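Local coordinates for extracellular solute-binding protein, family 1 (Bifidobacterium longum subsp. infantis ATCC 15697, PDB 3OMB) that probably captures a solute, likely a carbohydrate, outside the cell for an ABC importer, as a periplasmic-binding-protein-like lipoprotein that also holds a magnesium ion, at residues G306-W311 / D315-L320; L179-T184 / Q323-P328. All coordinates share one frame; numbering follows the deposited sequence.

Contact 1: residues G306-W311 / D315-L320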
# COMPACT_ATOMS: atom_id res chain seq x y z
N GLY A 306 -5.06 23.31 -4.31
CA GLY A 306 -4.06 23.82 -3.36
C GLY A 306 -3.39 22.73 -2.56
O GLY A 306 -2.16 22.75 -2.41
N VAL A 307 -4.19 21.78 -2.06
CA VAL A 307 -3.76 20.75 -1.08
C VAL A 307 -4.45 19.42 -1.44
O VAL A 307 -5.67 19.41 -1.69
CB VAL A 307 -4.17 21.12 0.39
CG1 VAL A 307 -3.84 19.99 1.39
CG2 VAL A 307 -3.51 22.41 0.85
N VAL A 308 -3.68 18.33 -1.47
CA VAL A 308 -4.22 16.97 -1.58
C VAL A 308 -3.33 16.02 -0.77
O VAL A 308 -2.18 16.35 -0.47
CB VAL A 308 -4.23 16.40 -3.04
CG1 VAL A 308 -5.12 17.20 -3.93
CG2 VAL A 308 -2.78 16.30 -3.64
N PHE A 309 -3.85 14.83 -0.50
CA PHE A 309 -2.99 13.71 -0.08
C PHE A 309 -2.66 12.91 -1.32
O PHE A 309 -3.52 12.68 -2.17
CB PHE A 309 -3.68 12.83 0.98
CG PHE A 309 -4.05 13.59 2.22
CD1 PHE A 309 -3.08 14.01 3.11
CD2 PHE A 309 -5.38 13.92 2.47
CE1 PHE A 309 -3.42 14.73 4.27
CE2 PHE A 309 -5.74 14.62 3.61
CZ PHE A 309 -4.76 15.04 4.51
N GLY A 310 -1.40 12.49 -1.44
CA GLY A 310 -1.00 11.75 -2.62
C GLY A 310 0.40 11.20 -2.55
O GLY A 310 1.04 11.25 -1.50
N TRP A 311 0.87 10.67 -3.68
CA TRP A 311 2.21 10.06 -3.74
C TRP A 311 3.31 11.12 -3.79
O TRP A 311 4.22 11.13 -2.95
CB TRP A 311 2.30 9.12 -4.94
CG TRP A 311 3.60 8.37 -5.10
CD1 TRP A 311 4.65 8.74 -5.87
CD2 TRP A 311 3.96 7.11 -4.50
NE1 TRP A 311 5.66 7.79 -5.79
CE2 TRP A 311 5.26 6.78 -4.96
CE3 TRP A 311 3.31 6.23 -3.63
CZ2 TRP A 311 5.92 5.61 -4.58
CZ3 TRP A 311 3.97 5.05 -3.26
CH2 TRP A 311 5.27 4.76 -3.73
N ASP A 315 3.56 12.64 -9.49
CA ASP A 315 2.51 11.65 -9.71
C ASP A 315 1.12 12.29 -9.71
O ASP A 315 0.26 11.92 -10.50
CB ASP A 315 2.56 10.56 -8.64
CG ASP A 315 1.73 9.33 -9.01
OD1 ASP A 315 1.97 8.75 -10.10
OD2 ASP A 315 0.83 8.94 -8.22
N ASN A 316 0.91 13.25 -8.81
CA ASN A 316 -0.39 13.85 -8.67
C ASN A 316 -0.65 15.08 -9.53
O ASN A 316 -1.79 15.37 -9.82
CB ASN A 316 -0.66 14.15 -7.21
CG ASN A 316 -0.87 12.91 -6.44
OD1 ASN A 316 0.07 12.35 -5.87
ND2 ASN A 316 -2.07 12.40 -6.49
N PHE A 317 0.41 15.79 -9.93
CA PHE A 317 0.22 17.05 -10.66
C PHE A 317 0.88 17.10 -12.04
O PHE A 317 0.73 18.09 -12.75
CB PHE A 317 0.62 18.25 -9.78
CG PHE A 317 -0.23 18.39 -8.57
CD1 PHE A 317 -1.47 19.01 -8.64
CD2 PHE A 317 0.17 17.83 -7.35
CE1 PHE A 317 -2.30 19.10 -7.52
CE2 PHE A 317 -0.64 17.92 -6.23
CZ PHE A 317 -1.88 18.56 -6.32
N GLY A 318 1.60 16.04 -12.41
CA GLY A 318 2.27 15.94 -13.71
C GLY A 318 3.05 17.20 -14.07
O GLY A 318 3.92 17.64 -13.32
N LYS A 319 2.72 17.80 -15.21
CA LYS A 319 3.46 18.97 -15.71
C LYS A 319 3.48 20.17 -14.74
O LYS A 319 4.34 21.04 -14.82
CB LYS A 319 2.93 19.40 -17.08
CG LYS A 319 3.10 18.35 -18.22
CD LYS A 319 4.59 18.18 -18.60
CE LYS A 319 4.82 18.43 -20.10
NZ LYS A 319 4.28 17.31 -20.93
N LEU A 320 2.54 20.21 -13.80
CA LEU A 320 2.48 21.30 -12.82
C LEU A 320 3.35 21.05 -11.59
O LEU A 320 3.37 21.88 -10.70
CB LEU A 320 1.04 21.58 -12.38
CG LEU A 320 0.05 21.87 -13.51
CD1 LEU A 320 -1.37 21.62 -13.03
CD2 LEU A 320 0.23 23.27 -14.07
O HOH W 1 -1.08 9.89 -5.93

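Contact 2: residues L179-T184 / Q323-P328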
# COMPACT_ATOMS: atom_id res chain seq x y z
N LEU A 179 2.45 33.66 2.15
CA LEU A 179 1.99 32.82 3.27
C LEU A 179 3.00 31.73 3.54
O LEU A 179 3.78 31.38 2.65
CB LEU A 179 0.65 32.14 2.94
CG LEU A 179 -0.57 32.97 2.56
CD1 LEU A 179 -1.64 32.02 2.02
CD2 LEU A 179 -1.10 33.78 3.76
N GLN A 180 3.00 31.20 4.76
CA GLN A 180 3.88 30.08 5.12
C GLN A 180 3.11 28.76 5.11
O GLN A 180 1.88 28.76 5.16
CB GLN A 180 4.53 30.31 6.50
CG GLN A 180 5.75 31.24 6.47
CD GLN A 180 5.99 32.00 7.78
OE1 GLN A 180 6.44 33.15 7.78
NE2 GLN A 180 5.69 31.35 8.90
N VAL A 181 3.85 27.66 5.01
CA VAL A 181 3.32 26.31 5.17
C VAL A 181 2.65 26.26 6.55
O VAL A 181 3.30 26.60 7.54
CB VAL A 181 4.46 25.25 5.08
CG1 VAL A 181 3.95 23.84 5.42
CG2 VAL A 181 5.08 25.25 3.69
N PRO A 182 1.35 25.87 6.61
CA PRO A 182 0.66 25.91 7.91
C PRO A 182 1.06 24.76 8.80
O PRO A 182 1.35 23.66 8.31
CB PRO A 182 -0.82 25.77 7.55
CG PRO A 182 -0.84 25.03 6.23
CD PRO A 182 0.45 25.45 5.51
N THR A 183 1.06 24.99 10.10
CA THR A 183 1.53 23.98 11.05
C THR A 183 0.47 23.65 12.08
O THR A 183 0.72 22.87 13.01
CB THR A 183 2.83 24.44 11.80
OG1 THR A 183 2.56 25.61 12.57
CG2 THR A 183 4.00 24.71 10.82
N THR A 184 -0.71 24.26 11.94
CA THR A 184 -1.85 23.96 12.80
C THR A 184 -3.09 23.90 11.93
O THR A 184 -3.07 24.38 10.81
CB THR A 184 -2.10 25.04 13.86
OG1 THR A 184 -2.60 26.24 13.23
CG2 THR A 184 -0.83 25.35 14.68
N GLN A 323 5.36 23.50 -8.92
CA GLN A 323 4.60 24.35 -7.99
C GLN A 323 4.37 23.70 -6.61
O GLN A 323 4.02 24.40 -5.64
CB GLN A 323 3.24 24.71 -8.60
CG GLN A 323 3.37 25.69 -9.74
CD GLN A 323 2.04 26.11 -10.28
OE1 GLN A 323 1.15 26.53 -9.54
NE2 GLN A 323 1.90 26.05 -11.60
N TYR A 324 4.58 22.39 -6.52
CA TYR A 324 4.11 21.62 -5.36
C TYR A 324 5.24 21.03 -4.54
O TYR A 324 6.26 20.63 -5.11
CB TYR A 324 3.18 20.48 -5.84
CG TYR A 324 1.87 21.00 -6.36
CD1 TYR A 324 1.72 21.39 -7.69
CD2 TYR A 324 0.76 21.13 -5.49
CE1 TYR A 324 0.50 21.91 -8.17
CE2 TYR A 324 -0.44 21.63 -5.94
CZ TYR A 324 -0.58 22.01 -7.27
OH TYR A 324 -1.79 22.49 -7.71
N ILE A 325 5.05 20.95 -3.22
CA ILE A 325 5.96 20.24 -2.31
C ILE A 325 5.16 19.36 -1.36
O ILE A 325 3.96 19.57 -1.19
CB ILE A 325 6.86 21.20 -1.46
CG1 ILE A 325 6.01 22.04 -0.47
CG2 ILE A 325 7.78 22.07 -2.37
CD1 ILE A 325 6.87 22.97 0.46
N ALA A 326 5.83 18.40 -0.72
CA ALA A 326 5.22 17.72 0.42
C ALA A 326 5.40 18.58 1.67
O ALA A 326 6.43 19.22 1.80
CB ALA A 326 5.83 16.32 0.60
N MSE A 327 4.41 18.59 2.56
CA MSE A 327 4.49 19.34 3.83
C MSE A 327 4.25 18.40 5.01
O MSE A 327 3.48 17.45 4.89
CB MSE A 327 3.44 20.46 3.88
CG MSE A 327 2.01 19.96 3.66
SE MSE A 327 0.66 21.34 3.83
CE MSE A 327 0.68 21.57 5.75
N PRO A 328 4.88 18.68 6.17
CA PRO A 328 4.55 17.94 7.37
C PRO A 328 3.08 18.18 7.72
O PRO A 328 2.56 19.27 7.44
CB PRO A 328 5.45 18.57 8.43
CG PRO A 328 6.57 19.25 7.65
CD PRO A 328 5.95 19.68 6.39
O HOH W 2 3.15 21.63 8.34

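Contact 1: residues G306-W311 / D315-L320
Asp315, within helix 313-317, meets Trp311: its OD2 lies 3.6 Å from Trp311 CB, and its CB comes obliquely to the indole, 3.9 Å from CD1. The carboxylate and indole planes stand 70° apart, so the two groups do not stack. With CG anti to the backbone N (chi1 -165°), Asp315 can turn OD2 to water 1, which donates to it at 3.1 Å. One residue on, Asn316 sets its amide against the end of strand 305-310. Its OD1 takes a weak hydrogen bond from Trp311 N, 2.9 Å long but bent to 126° at the hydrogen, and also lies 3.5 Å from Gly310 CA. A second weak bond reaches OD1 from Ser312 N. Water 1 accepts from Trp311 N, and weakly from Asn316 ND2. Phe317 then closes the interface with its ring end, CZ packing 3.6 Å from Val308 CG2; the two side chains approach from opposite directions, with Gln296 of helix 289-297 touching both. The chemistry is thus divided: weak hydrogen bonds to one amide oxygen and a shared water serve the polar turn where strand passes into helix, while apolar packing holds the helix end over the sheet.

Contact 2: residues L179-T184 / Q323-P328
Val181 and Met327, a selenomethionine in the crystal, form the centre of this contact, where the alpha carbons come closest, 7.2 Å apart. The two side chains run alongside one another but head opposite ways, and Val181 CG1 rests 3.7 Å from Met327 CB. The other valine branch, CG2, faces Ile325 and lies 4.3 Å from its CD1, a looser apolar approach. Beyond the valine, the methionine side chain crosses that of Pro182 at about a right angle, touching it with its terminal methyl. This CE packs 3.8 Å from Pro182 CG and 3.4 Å from Pro182 O. That reach follows from an extended chi2 (177°) and a bend at chi3 (-74°), which turns the methyl toward the proline.

No direct hydrogen bond joins the two segments. Water 2 supplies the polar link, donating to Pro182 O at 2.7 Å and to Pro328 O at 2.6 Å, so two carbonyls that could not bond to each other share one donor molecule.

Outside this shell, Ile325 and Met327 are held by backbone hydrogen bonds to Ile169 and Met167 of strand 166-170, which hold both side chains on the same face, the one Val181 and Pro182 pack against. The loop is positioned from its own side: Leu174 of helix 171-177 touches Val181, Leu188 of helix 185-197 touches Pro182, and Thr184, at the N-cap position of the latter helix, accepts from Glu187 N through OG1. Geometrically this is a helix-connecting loop packed by apolar side chains against strand 324-326, an outermost strand of a mixed four-stranded sheet, consistent with an alpha/beta lobe of a type 2 periplasmic-binding-protein fold.

Overall arrangement
After an N-terminal part that builds most of a separate mixed sheet, the chain runs through strand 166-170 and helix 171-177 into the 179-184 loop of contact 2. It returns to that loop with residues 323-328 after 138 intervening residues, closing a long loop. Contact 1 lies within this excursion and closes a much shorter one: only three residues separate 306-311 from 315-320, so the contacts nest and do not cross. Both reach one mixed sheet, in which strand 166-170 runs between strands 305-310 and 324-326. Their centres are 13 Å apart, and they touch directly where Phe317 CE1 lies 3.4 Å from Tyr324 CZ in stacked rings. Together they tie helix 313-317 and the interhelical loop to this sheet.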